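PDB 4RKS: mevalonate 3-kinase from Thermoplasma acidophilum, which phosphorylates (R)-mevalonate at its 3-hydroxyl with ATP, a step of the alternative mevalonate pathway by which extreme acidophiles of the Thermoplasmatales make isoprenoids. Local coordinates for residues S27-T32 / D128-I134; L169-W173 / A231-K235; S194-F200 / G319-L325; D286-A290 / V301-N307. All blocks are in the same frame, centred on the assembly; numbering follows the deposited sequence.

Contact 1 (S27-T32 / D128-I134); sequences STAYPT and DAGAASI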
loop_
_atom_site.group_PDB
_atom_site.type_symbol
_atom_site.label_atom_id
_atom_site.label_comp_id
_atom_site.label_asym_id
_atom_site.label_seq_id
_atom_site.Cartn_x
_atom_site.Cartn_y
_atom_site.Cartn_z
ATOM N N SER A 27 7.634 16.123 -1.225
ATOM C CA SER A 27 6.298 15.528 -1.127
ATOM C C SER A 27 6.275 14.465 -0.041
ATOM O O SER A 27 7.322 14.093 0.474
ATOM C CB SER A 27 5.870 14.935 -2.467
ATOM O OG SER A 27 6.813 13.977 -2.912
ATOM N N THR A 28 5.081 13.975 0.289
ATOM C CA THR A 28 4.874 13.002 1.370
ATOM C C THR A 28 3.733 12.040 0.986
ATOM O O THR A 28 2.713 12.483 0.494
ATOM C CB THR A 28 4.519 13.721 2.715
ATOM O OG1 THR A 28 5.606 14.566 3.114
ATOM C CG2 THR A 28 4.205 12.710 3.857
ATOM N N ALA A 29 3.897 10.737 1.198
ATOM C CA ALA A 29 2.754 9.817 1.084
ATOM C C ALA A 29 2.776 8.809 2.235
ATOM O O ALA A 29 3.772 8.721 2.980
ATOM C CB ALA A 29 2.754 9.107 -0.263
ATOM N N TYR A 30 1.688 8.048 2.372
ATOM C CA TYR A 30 1.503 7.105 3.477
ATOM C C TYR A 30 1.446 5.672 2.971
ATOM O O TYR A 30 0.935 5.429 1.878
ATOM C CB TYR A 30 0.220 7.471 4.263
ATOM C CG TYR A 30 0.322 8.890 4.737
ATOM C CD1 TYR A 30 1.158 9.213 5.801
ATOM C CD2 TYR A 30 -0.334 9.919 4.075
ATOM C CE1 TYR A 30 1.300 10.507 6.220
ATOM C CE2 TYR A 30 -0.191 11.237 4.481
ATOM C CZ TYR A 30 0.633 11.517 5.561
ATOM O OH TYR A 30 0.804 12.804 5.986
ATOM N N PRO A 31 1.960 4.720 3.773
ATOM C CA PRO A 31 1.952 3.305 3.394
ATOM C C PRO A 31 0.546 2.727 3.347
ATOM O O PRO A 31 -0.443 3.360 3.733
ATOM C CB PRO A 31 2.796 2.640 4.493
ATOM C CG PRO A 31 2.559 3.516 5.696
ATOM C CD PRO A 31 2.483 4.924 5.140
ATOM N N THR A 32 0.439 1.515 2.821
ATOM C CA THR A 32 -0.873 0.965 2.554
ATOM C C THR A 32 -1.018 -0.470 3.065
ATOM O O THR A 32 -0.024 -1.164 3.326
ATOM C CB THR A 32 -1.194 1.004 1.034
ATOM O OG1 THR A 32 -0.319 0.120 0.338
ATOM C CG2 THR A 32 -0.997 2.407 0.485
ATOM N N ASP A 128 4.978 1.510 -1.844
ATOM C CA ASP A 128 3.789 2.181 -2.387
ATOM C C ASP A 128 3.806 3.684 -2.095
ATOM O O ASP A 128 3.547 4.494 -2.983
ATOM C CB ASP A 128 2.500 1.576 -1.818
ATOM C CG ASP A 128 2.147 0.227 -2.438
ATOM O OD1 ASP A 128 2.658 -0.096 -3.537
ATOM O OD2 ASP A 128 1.334 -0.503 -1.829
ATOM N N ALA A 129 4.085 4.041 -0.843
ATOM C CA ALA A 129 4.189 5.439 -0.425
ATOM C C ALA A 129 5.293 6.179 -1.183
ATOM O O ALA A 129 5.144 7.348 -1.527
ATOM C CB ALA A 129 4.444 5.531 1.099
ATOM N N GLY A 130 6.408 5.503 -1.427
ATOM C CA GLY A 130 7.500 6.118 -2.156
ATOM C C GLY A 130 7.053 6.439 -3.571
ATOM O O GLY A 130 7.278 7.546 -4.070
ATOM N N ALA A 131 6.405 5.465 -4.207
ATOM C CA ALA A 131 5.903 5.625 -5.562
ATOM C C ALA A 131 4.892 6.765 -5.642
ATOM O O ALA A 131 5.034 7.671 -6.457
ATOM C CB ALA A 131 5.269 4.329 -6.051
ATOM N N ALA A 132 3.871 6.714 -4.792
ATOM C CA ALA A 132 2.853 7.757 -4.772
ATOM C C ALA A 132 3.458 9.147 -4.502
ATOM O O ALA A 132 3.007 10.146 -5.073
ATOM C CB ALA A 132 1.792 7.418 -3.738
ATOM N N SER A 133 4.495 9.211 -3.662
ATOM C CA SER A 133 5.085 10.507 -3.310
ATOM C C SER A 133 5.773 11.103 -4.527
ATOM O O SER A 133 5.782 12.329 -4.715
ATOM C CB SER A 133 6.080 10.393 -2.145
ATOM O OG SER A 133 7.202 9.623 -2.516
ATOM N N ILE A 134 6.358 10.240 -5.350
ATOM C CA ILE A 134 6.886 10.688 -6.629
ATOM C C ILE A 134 5.777 11.297 -7.468
ATOM O O ILE A 134 5.937 12.386 -8.017
ATOM C CB ILE A 134 7.539 9.551 -7.408
ATOM C CG1 ILE A 134 8.724 8.999 -6.617
ATOM C CG2 ILE A 134 8.019 10.051 -8.763
ATOM C CD1 ILE A 134 9.355 7.826 -7.259
#
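A29 and A129 meet where the helix that follows the ATP-binding loop of this GHMP kinase lies against strand 24-34 of the N-terminal domain. The loop residues S124 to S127 run straight into segment 128-134, whose axis passes 6.8 Å from that of strand 27-29 at 142°, an oblique antiparallel crossing. Small side chains make this approach possible. The methyl of A29 sits among the CB atoms of A129, A132 and S133, and A29 CB comes within 4.0 Å of A132 CB. Further along, the methyl of A129 presses against the backbone of Y30, with A129 CB 3.5 Å from Y30 C.

Polar groups mark the two ends. S27 OG donates to S133 O at 2.7 Å, reaching the carbonyl from well above its plane; a chi1 of 57°, with OG between the backbone N and the carbonyl carbon, turns the hydroxyl down to the helix. S133 directs its own OG back along the helix to G130 O at 2.6 Å, and that carbonyl also takes the amide of I134, both donors coming from the same face. At the other end, the one nearer the bound mevalonate, the side chains of T32 and D128 cross nearly at right angles, with T32 OG1 2.8 Å from D128 OD2.

Around this buried core, helix 161-166 closes one flank, with S164 against A29 and the substrate-binding R163 beside T32, while strand 66-73 brings S67 onto A129 and T69 to the hydroxyl of S133.

Contact 2 (L169-W173 / A231-K235); sequences LTITW and AHMIK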
loop_
_atom_site.group_PDB
_atom_site.type_symbol
_atom_site.label_atom_id
_atom_site.label_comp_id
_atom_site.label_asym_id
_atom_site.label_seq_id
_atom_site.Cartn_x
_atom_site.Cartn_y
_atom_site.Cartn_z
ATOM N N LEU A 169 -9.947 4.532 1.396
ATOM C CA LEU A 169 -10.215 3.211 0.853
ATOM C C LEU A 169 -10.346 3.333 -0.652
ATOM O O LEU A 169 -11.109 4.161 -1.133
ATOM C CB LEU A 169 -11.494 2.614 1.435
ATOM C CG LEU A 169 -12.023 1.322 0.821
ATOM C CD1 LEU A 169 -11.034 0.188 1.048
ATOM C CD2 LEU A 169 -13.417 0.978 1.407
ATOM N N THR A 170 -9.592 2.516 -1.380
ATOM C CA THR A 170 -9.638 2.535 -2.831
ATOM C C THR A 170 -9.873 1.140 -3.370
ATOM O O THR A 170 -9.654 0.138 -2.668
ATOM C CB THR A 170 -8.332 3.076 -3.444
ATOM O OG1 THR A 170 -7.233 2.287 -2.973
ATOM C CG2 THR A 170 -8.130 4.562 -3.090
ATOM N N ILE A 171 -10.353 1.093 -4.608
ATOM C CA ILE A 171 -10.388 -0.118 -5.394
ATOM C C ILE A 171 -9.572 0.138 -6.650
ATOM O O ILE A 171 -9.701 1.188 -7.272
ATOM C CB ILE A 171 -11.826 -0.533 -5.779
ATOM C CG1 ILE A 171 -12.590 -1.059 -4.567
ATOM C CG2 ILE A 171 -11.811 -1.571 -6.905
ATOM C CD1 ILE A 171 -14.053 -1.203 -4.832
ATOM N N THR A 172 -8.713 -0.804 -7.016
ATOM C CA THR A 172 -7.997 -0.683 -8.270
ATOM C C THR A 172 -8.481 -1.790 -9.187
ATOM O O THR A 172 -8.096 -2.950 -9.019
ATOM C CB THR A 172 -6.490 -0.752 -8.077
ATOM O OG1 THR A 172 -6.085 0.348 -7.261
ATOM C CG2 THR A 172 -5.757 -0.672 -9.433
ATOM N N TRP A 173 -9.382 -1.425 -10.101
ATOM C CA TRP A 173 -9.932 -2.345 -11.110
ATOM C C TRP A 173 -8.850 -2.700 -12.110
ATOM O O TRP A 173 -8.069 -1.842 -12.487
ATOM C CB TRP A 173 -11.128 -1.714 -11.850
ATOM C CG TRP A 173 -12.195 -1.166 -10.931
ATOM C CD1 TRP A 173 -12.354 0.136 -10.538
ATOM C CD2 TRP A 173 -13.222 -1.910 -10.267
ATOM N NE1 TRP A 173 -13.427 0.249 -9.693
ATOM C CE2 TRP A 173 -13.970 -0.994 -9.498
ATOM C CE3 TRP A 173 -13.577 -3.264 -10.243
ATOM C CZ2 TRP A 173 -15.060 -1.385 -8.721
ATOM C CZ3 TRP A 173 -14.657 -3.653 -9.474
ATOM C CH2 TRP A 173 -15.386 -2.715 -8.716
ATOM N N ALA A 231 -14.487 -6.792 -4.468
ATOM C CA ALA A 231 -14.401 -5.341 -4.643
ATOM C C ALA A 231 -15.785 -4.727 -4.915
ATOM O O ALA A 231 -16.102 -3.657 -4.390
ATOM C CB ALA A 231 -13.424 -4.984 -5.760
ATOM N N HIS A 232 -16.615 -5.402 -5.713
ATOM C CA HIS A 232 -17.986 -4.928 -5.912
ATOM C C HIS A 232 -18.758 -4.949 -4.591
ATOM O O HIS A 232 -19.518 -4.032 -4.302
ATOM C CB HIS A 232 -18.720 -5.760 -6.976
ATOM C CG HIS A 232 -18.480 -5.290 -8.379
ATOM N ND1 HIS A 232 -17.887 -6.078 -9.345
ATOM C CD2 HIS A 232 -18.744 -4.102 -8.977
ATOM C CE1 HIS A 232 -17.804 -5.400 -10.478
ATOM N NE2 HIS A 232 -18.319 -4.199 -10.282
ATOM N N MET A 233 -18.537 -5.979 -3.778
ATOM C CA MET A 233 -19.190 -6.046 -2.485
ATOM C C MET A 233 -18.737 -4.902 -1.589
ATOM O O MET A 233 -19.525 -4.364 -0.826
ATOM C CB MET A 233 -18.933 -7.401 -1.827
ATOM C CG MET A 233 -19.564 -8.557 -2.591
ATOM S SD MET A 233 -19.172 -10.182 -1.908
ATOM C CE MET A 233 -19.897 -10.048 -0.276
ATOM N N ILE A 234 -17.478 -4.501 -1.708
ATOM C CA ILE A 234 -16.978 -3.374 -0.920
ATOM C C ILE A 234 -17.594 -2.053 -1.395
ATOM O O ILE A 234 -18.013 -1.243 -0.571
ATOM C CB ILE A 234 -15.446 -3.310 -0.963
ATOM C CG1 ILE A 234 -14.881 -4.470 -0.133
ATOM C CG2 ILE A 234 -14.919 -1.957 -0.428
ATOM C CD1 ILE A 234 -13.415 -4.663 -0.286
ATOM N N LYS A 235 -17.693 -1.861 -2.713
ATOM C CA LYS A 235 -18.302 -0.642 -3.251
ATOM C C LYS A 235 -19.752 -0.505 -2.772
ATOM O O LYS A 235 -20.216 0.598 -2.496
ATOM C CB LYS A 235 -18.235 -0.614 -4.786
ATOM C CG LYS A 235 -18.498 0.785 -5.395
ATOM C CD LYS A 235 -18.080 0.890 -6.875
ATOM C CE LYS A 235 -18.461 2.262 -7.449
ATOM N NZ LYS A 235 -17.916 2.486 -8.812
#
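Strand 169-173 and helix turn 231-235 run at 143° to each other with their axes 9.6 Å apart, I171 and A231 being nearest through their CA atoms. This is helix-on-sheet packing, and it joins parts assigned to the two sequence families of the chain: the strand to the N-terminal domain, the helix to the C-terminal one.

L169 and I171 point to the helix, and W173 brings the end of its indole round to it. I171 packs on the helix backbone: its CD1 lies 3.2 Å from A231 O, and CD1 and CG2 together straddle the methyl of A231. Two residues back along the strand, L169 extends CD2 to within 3.8 Å of I234 CG2. Helix 243-262 covers this end of the contact, I246 lying against both L169 and I234.

W173 carries the more open end. I171 CG2, from the same strand, rests 3.4 Å above the plane of the indole and over its centre, which braces the ring from one face. W173 NE1 is hydrogen-bonded to E182, and the same carboxylate forms a salt bridge with K235 NZ, whose almost fully extended chain passes the indole with CD near the plane at its edge. H232, with CG beside its backbone N (chi1 -85°), swings its imidazole against the far end of the indole. The two rings are oblique, their planes 45° apart, and W173 CH2 lies over one imidazole face, 3.6 Å above the plane and offset toward the rim.

Contact 3 (S194-F200 / G319-L325); sequences SIVAFAF and GSKKKML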
loop_
_atom_site.group_PDB
_atom_site.type_symbol
_atom_site.label_atom_id
_atom_site.label_comp_id
_atom_site.label_asym_id
_atom_site.label_seq_id
_atom_site.Cartn_x
_atom_site.Cartn_y
_atom_site.Cartn_z
ATOM N N SER A 194 -10.023 1.912 14.454
ATOM C CA SER A 194 -8.571 1.916 14.495
ATOM C C SER A 194 -8.076 0.567 14.033
ATOM O O SER A 194 -8.833 -0.393 13.976
ATOM C CB SER A 194 -8.041 2.215 15.908
ATOM O OG SER A 194 -8.639 3.380 16.453
ATOM N N ILE A 195 -6.791 0.499 13.714
ATOM C CA ILE A 195 -6.165 -0.773 13.409
ATOM C C ILE A 195 -4.992 -0.992 14.349
ATOM O O ILE A 195 -4.078 -0.161 14.422
ATOM C CB ILE A 195 -5.700 -0.835 11.938
ATOM C CG1 ILE A 195 -6.923 -0.888 11.013
ATOM C CG2 ILE A 195 -4.808 -2.054 11.698
ATOM C CD1 ILE A 195 -6.595 -0.803 9.535
ATOM N N VAL A 196 -5.020 -2.087 15.099
ATOM C CA VAL A 196 -3.842 -2.442 15.882
ATOM C C VAL A 196 -2.971 -3.419 15.088
ATOM O O VAL A 196 -3.389 -4.531 14.769
ATOM C CB VAL A 196 -4.208 -3.054 17.254
ATOM C CG1 VAL A 196 -2.931 -3.331 18.067
ATOM C CG2 VAL A 196 -5.125 -2.118 18.008
ATOM N N ALA A 197 -1.754 -2.996 14.771
ATOM C CA ALA A 197 -0.845 -3.846 14.009
ATOM C C ALA A 197 0.072 -4.647 14.938
ATOM O O ALA A 197 0.754 -4.088 15.803
ATOM C CB ALA A 197 -0.018 -3.003 13.032
ATOM N N PHE A 198 0.078 -5.960 14.751
ATOM C CA PHE A 198 0.972 -6.828 15.491
ATOM C C PHE A 198 2.087 -7.292 14.578
ATOM O O PHE A 198 1.858 -8.098 13.667
ATOM C CB PHE A 198 0.210 -8.022 16.064
ATOM C CG PHE A 198 -0.838 -7.636 17.080
ATOM C CD1 PHE A 198 -2.102 -7.242 16.677
ATOM C CD2 PHE A 198 -0.552 -7.667 18.437
ATOM C CE1 PHE A 198 -3.063 -6.892 17.605
ATOM C CE2 PHE A 198 -1.508 -7.310 19.371
ATOM C CZ PHE A 198 -2.765 -6.926 18.956
ATOM N N ALA A 199 3.296 -6.788 14.834
ATOM C CA ALA A 199 4.463 -7.083 14.003
ATOM C C ALA A 199 5.312 -8.234 14.566
ATOM O O ALA A 199 5.850 -8.128 15.662
ATOM C CB ALA A 199 5.311 -5.826 13.848
ATOM N N PHE A 200 5.429 -9.327 13.817
ATOM C CA PHE A 200 6.210 -10.489 14.254
ATOM C C PHE A 200 7.578 -10.498 13.562
ATOM O O PHE A 200 7.738 -9.901 12.503
ATOM C CB PHE A 200 5.453 -11.788 13.965
ATOM C CG PHE A 200 4.149 -11.910 14.701
ATOM C CD1 PHE A 200 3.016 -11.263 14.244
ATOM C CD2 PHE A 200 4.056 -12.689 15.847
ATOM C CE1 PHE A 200 1.817 -11.373 14.919
ATOM C CE2 PHE A 200 2.861 -12.806 16.527
ATOM C CZ PHE A 200 1.737 -12.150 16.061
ATOM N N GLY A 319 5.232 -12.510 21.224
ATOM C CA GLY A 319 6.481 -11.940 20.764
ATOM C C GLY A 319 6.311 -11.061 19.540
ATOM O O GLY A 319 7.175 -11.037 18.662
ATOM N N SER A 320 5.185 -10.354 19.463
ATOM C CA SER A 320 5.011 -9.335 18.433
ATOM C C SER A 320 5.068 -7.957 19.073
ATOM O O SER A 320 4.798 -7.807 20.258
ATOM C CB SER A 320 3.692 -9.525 17.674
ATOM O OG SER A 320 2.559 -9.367 18.513
ATOM N N LYS A 321 5.447 -6.954 18.294
ATOM C CA LYS A 321 5.404 -5.579 18.765
ATOM C C LYS A 321 4.167 -4.896 18.199
ATOM O O LYS A 321 3.689 -5.256 17.125
ATOM C CB LYS A 321 6.679 -4.832 18.374
ATOM C CG LYS A 321 7.911 -5.326 19.126
ATOM C CD LYS A 321 9.179 -4.621 18.679
ATOM C CE LYS A 321 10.392 -5.157 19.431
ATOM N NZ LYS A 321 11.677 -4.625 18.891
ATOM N N LYS A 322 3.657 -3.904 18.919
ATOM C CA LYS A 322 2.356 -3.336 18.603
ATOM C C LYS A 322 2.411 -1.880 18.145
ATOM O O LYS A 322 3.170 -1.073 18.676
ATOM C CB LYS A 322 1.431 -3.461 19.820
ATOM C CG LYS A 322 1.185 -4.897 20.261
ATOM C CD LYS A 322 0.453 -4.954 21.595
ATOM C CE LYS A 322 1.347 -4.500 22.754
ATOM N NZ LYS A 322 0.660 -4.560 24.087
ATOM N N LYS A 323 1.592 -1.549 17.151
ATOM C CA LYS A 323 1.422 -0.164 16.729
ATOM C C LYS A 323 -0.054 0.173 16.585
ATOM O O LYS A 323 -0.847 -0.654 16.119
ATOM C CB LYS A 323 2.137 0.098 15.402
ATOM C CG LYS A 323 3.225 1.138 15.480
ATOM C CD LYS A 323 4.489 0.561 16.078
ATOM C CE LYS A 323 5.605 1.597 16.115
ATOM N NZ LYS A 323 6.881 1.052 16.667
ATOM N N MET A 324 -0.416 1.390 16.971
ATOM C CA MET A 324 -1.781 1.868 16.803
ATOM C C MET A 324 -1.871 2.660 15.500
ATOM O O MET A 324 -1.207 3.685 15.349
ATOM C CB MET A 324 -2.201 2.736 17.992
ATOM C CG MET A 324 -3.643 3.232 17.937
ATOM S SD MET A 324 -4.881 1.941 18.183
ATOM C CE MET A 324 -4.658 1.607 19.940
ATOM N N LEU A 325 -2.700 2.184 14.576
ATOM C CA LEU A 325 -2.803 2.770 13.238
ATOM C C LEU A 325 -4.178 3.373 12.950
ATOM O O LEU A 325 -5.170 3.029 13.590
ATOM C CB LEU A 325 -2.490 1.712 12.175
ATOM C CG LEU A 325 -1.184 0.923 12.282
ATOM C CD1 LEU A 325 -1.064 -0.105 11.156
ATOM C CD2 LEU A 325 0.011 1.859 12.273
#
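Six backbone hydrogen bonds tie I195, A197 and A199 to L325, K323 and K321, making an antiparallel pair in a beta-sheet where strand 193-199 also pairs with 298-304 on its other edge. The bonds come in reciprocal pairs. L325 N reaches I195 O at 2.7 Å, approaching nearly along the C=O axis, whereas the return bond from I195 N meets L325 O from above the carbonyl plane. In the middle pair, A197 N to K323 O at 2.9 Å and K323 N to A197 O, both donors lie in the carbonyl plane. In the pair nearest S320, A199 N makes a nearly straight bond to K321 O at 2.8 Å, 174° at the hydrogen. Between these pairs, at the non-hydrogen-bonded positions, CA hydrogens point to carbonyls, as from K322 CA to A197 O at 3.3 Å.

The side chains then sort by face. I195, A197 and L325 share one, where L325 CD1 covers the methyl of A197 at 3.6 Å. V196, F198, K322 and M324 share the other. There the lysine chain lies alongside the F198 ring, pointing the same way, before a bend at chi3 (-70°) leads NZ on to the carbonyl and ring of F312. The twice-bent M324 brings SD against S194 CB and V196 CG2.

Beyond the paired region S320 wedges between two phenylalanines. Its OG, hydrogen-bonded to T317 O, lies in plane at the edge of the F198 ring, and its CB makes a CH-pi contact with F200, 3.5 Å from the ring centroid and 7° off the normal.

Contact 4 (D286-A290 / V301-N307); sequences DYWNA and VAVESEN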
loop_
_atom_site.group_PDB
_atom_site.type_symbol
_atom_site.label_atom_id
_atom_site.label_comp_id
_atom_site.label_asym_id
_atom_site.label_seq_id
_atom_site.Cartn_x
_atom_site.Cartn_y
_atom_site.Cartn_z
ATOM N N ASP A 286 -16.736 -11.251 22.351
ATOM C CA ASP A 286 -16.852 -10.218 23.377
ATOM C C ASP A 286 -17.031 -8.820 22.754
ATOM O O ASP A 286 -17.974 -8.093 23.087
ATOM C CB ASP A 286 -15.615 -10.272 24.291
ATOM C CG ASP A 286 -15.646 -9.236 25.410
ATOM O OD1 ASP A 286 -16.716 -8.669 25.686
ATOM O OD2 ASP A 286 -14.585 -8.995 26.018
ATOM N N TYR A 287 -16.125 -8.442 21.855
ATOM C CA TYR A 287 -16.302 -7.221 21.086
ATOM C C TYR A 287 -15.813 -7.431 19.654
ATOM O O TYR A 287 -15.007 -8.317 19.395
ATOM C CB TYR A 287 -15.590 -6.041 21.749
ATOM C CG TYR A 287 -14.089 -6.170 21.954
ATOM C CD1 TYR A 287 -13.570 -6.779 23.094
ATOM C CD2 TYR A 287 -13.190 -5.640 21.025
ATOM C CE1 TYR A 287 -12.198 -6.877 23.292
ATOM C CE2 TYR A 287 -11.823 -5.732 21.213
ATOM C CZ TYR A 287 -11.330 -6.354 22.346
ATOM O OH TYR A 287 -9.965 -6.443 22.529
ATOM N N TRP A 288 -16.315 -6.627 18.724
ATOM C CA TRP A 288 -16.014 -6.838 17.312
ATOM C C TRP A 288 -14.539 -6.626 16.978
ATOM O O TRP A 288 -13.898 -5.675 17.442
ATOM C CB TRP A 288 -16.861 -5.920 16.433
ATOM C CG TRP A 288 -16.580 -6.090 14.957
ATOM C CD1 TRP A 288 -17.139 -7.014 14.110
ATOM C CD2 TRP A 288 -15.665 -5.322 14.164
ATOM N NE1 TRP A 288 -16.623 -6.861 12.832
ATOM C CE2 TRP A 288 -15.720 -5.831 12.843
ATOM C CE3 TRP A 288 -14.803 -4.251 14.440
ATOM C CZ2 TRP A 288 -14.956 -5.294 11.808
ATOM C CZ3 TRP A 288 -14.040 -3.729 13.409
ATOM C CH2 TRP A 288 -14.117 -4.256 12.110
ATOM N N ASN A 289 -14.006 -7.530 16.175
ATOM C CA ASN A 289 -12.759 -7.278 15.473
ATOM C C ASN A 289 -12.763 -8.060 14.176
ATOM O O ASN A 289 -13.600 -8.945 13.981
ATOM C CB ASN A 289 -11.541 -7.655 16.313
ATOM C CG ASN A 289 -11.329 -9.155 16.402
ATOM O OD1 ASN A 289 -10.879 -9.797 15.448
ATOM N ND2 ASN A 289 -11.657 -9.723 17.556
ATOM N N ALA A 290 -11.822 -7.714 13.303
ATOM C CA ALA A 290 -11.534 -8.460 12.079
ATOM C C ALA A 290 -10.063 -8.247 11.770
ATOM O O ALA A 290 -9.537 -7.154 12.018
ATOM C CB ALA A 290 -12.406 -7.989 10.925
ATOM N N VAL A 301 -5.277 -5.697 12.885
ATOM C CA VAL A 301 -6.584 -5.933 13.491
ATOM C C VAL A 301 -7.432 -4.667 13.558
ATOM O O VAL A 301 -7.126 -3.724 14.308
ATOM C CB VAL A 301 -6.437 -6.532 14.905
ATOM C CG1 VAL A 301 -7.783 -6.947 15.438
ATOM C CG2 VAL A 301 -5.514 -7.725 14.857
ATOM N N ALA A 302 -8.491 -4.655 12.751
ATOM C CA ALA A 302 -9.489 -3.603 12.796
ATOM C C ALA A 302 -10.319 -3.721 14.061
ATOM O O ALA A 302 -10.691 -4.822 14.460
ATOM C CB ALA A 302 -10.389 -3.664 11.574
ATOM N N VAL A 303 -10.639 -2.582 14.666
ATOM C CA VAL A 303 -11.396 -2.564 15.903
ATOM C C VAL A 303 -12.124 -1.226 16.047
ATOM O O VAL A 303 -11.673 -0.196 15.521
ATOM C CB VAL A 303 -10.460 -2.818 17.127
ATOM C CG1 VAL A 303 -9.454 -1.688 17.280
ATOM C CG2 VAL A 303 -11.244 -3.018 18.431
ATOM N N GLU A 304 -13.250 -1.230 16.755
ATOM C CA GLU A 304 -13.932 0.022 17.067
ATOM C C GLU A 304 -13.080 0.846 18.026
ATOM O O GLU A 304 -12.401 0.301 18.908
ATOM C CB GLU A 304 -15.312 -0.234 17.650
ATOM C CG GLU A 304 -16.293 -0.793 16.650
ATOM C CD GLU A 304 -17.484 -1.461 17.325
ATOM O OE1 GLU A 304 -17.262 -2.380 18.139
ATOM O OE2 GLU A 304 -18.635 -1.073 17.037
ATOM N N SER A 305 -13.113 2.160 17.844
ATOM C CA SER A 305 -12.217 3.050 18.567
ATOM C C SER A 305 -12.331 2.859 20.082
ATOM O O SER A 305 -11.321 2.881 20.793
ATOM C CB SER A 305 -12.485 4.507 18.181
ATOM O OG SER A 305 -11.803 4.827 16.973
ATOM N N GLU A 306 -13.551 2.629 20.557
ATOM C CA GLU A 306 -13.811 2.476 21.988
ATOM C C GLU A 306 -13.085 1.264 22.589
ATOM O O GLU A 306 -12.832 1.221 23.791
ATOM C CB GLU A 306 -15.312 2.373 22.234
ATOM C CG GLU A 306 -16.063 1.632 21.142
ATOM C CD GLU A 306 -17.556 1.538 21.418
ATOM O OE1 GLU A 306 -17.945 1.533 22.609
ATOM O OE2 GLU A 306 -18.339 1.467 20.443
ATOM N N ASN A 307 -12.726 0.300 21.743
ATOM C CA ASN A 307 -12.034 -0.908 22.191
ATOM C C ASN A 307 -10.562 -0.993 21.758
ATOM O O ASN A 307 -9.898 -2.003 22.013
ATOM C CB ASN A 307 -12.780 -2.144 21.695
ATOM C CG ASN A 307 -14.214 -2.193 22.182
ATOM O OD1 ASN A 307 -14.487 -2.004 23.370
ATOM N ND2 ASN A 307 -15.143 -2.442 21.262
HETATM O O HOH W 1 -14.694 -3.277 18.360
HETATM O O HOH W 2 -18.095 -4.260 19.434
#
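The indole of W288 and the phenol ring of Y287 bracket the open end of a beta hairpin formed by strands 289-292 and 298-304. Over one face of the indole, offset toward its rim, lies A290 N; the edge near its plane meets E304 N, and W288 CH2 touches A302 CB at 3.8 Å. W288 NE1 is hydrogen-bonded to D248, and K244 makes a cation-pi contact with the ring. Y287, whose chi1 of 59° sets CG between the backbone N and the carbonyl carbon, turns its edge to V303 CG2. Its phenol ring and the N307 side chain run antiparallel past each other, ring and amide tilted by 39°, with Y287 CD2 3.6 Å from N307 CB.

Within these segments the clear backbone bonds are those between A290 and A302. A302 N reaches A290 O at 2.8 Å, while the bond back from A290 N to A302 O is weak. Two residues on, where register would next bring W288 and E304 together, W288 O and E304 N stand 4.5 Å apart.

A water fills that place. It donates to W288 O at 2.7 Å and to E304 OE1 at 2.7 Å, and accepts from E304 N and from N307 ND2. Four bonds thus fix it, and E304 OE2 forms a salt bridge with K244. This suggests that the hairpin's pairing is continued through the water, which stands in for one interstrand hydrogen bond as the chains splay.

In the fold
Along the chain, contact 1 closes before the others open, contacts 2 and 3 interleave, and contact 4 is nested in the loop closed by contact 3. Contacts 3 and 4 touch directly: strand 193-199 lies between 321-327 and 298-304, and 289-292 follows on the far side of 298-304. Probable hydrogen bonds run from V196 N to V301 O at 2.8 Å and from S194 N to V303 O at 2.9 Å. Contact 1 is closest to the substrate, the D128 side chain being about 6 Å from mevalonate. The side chains of I234 in contact 2 and I195 in contact 3 are about 11 and 12 Å from it, and contact 4 is remote. Centres of contacts 1 and 2 are 20 Å apart.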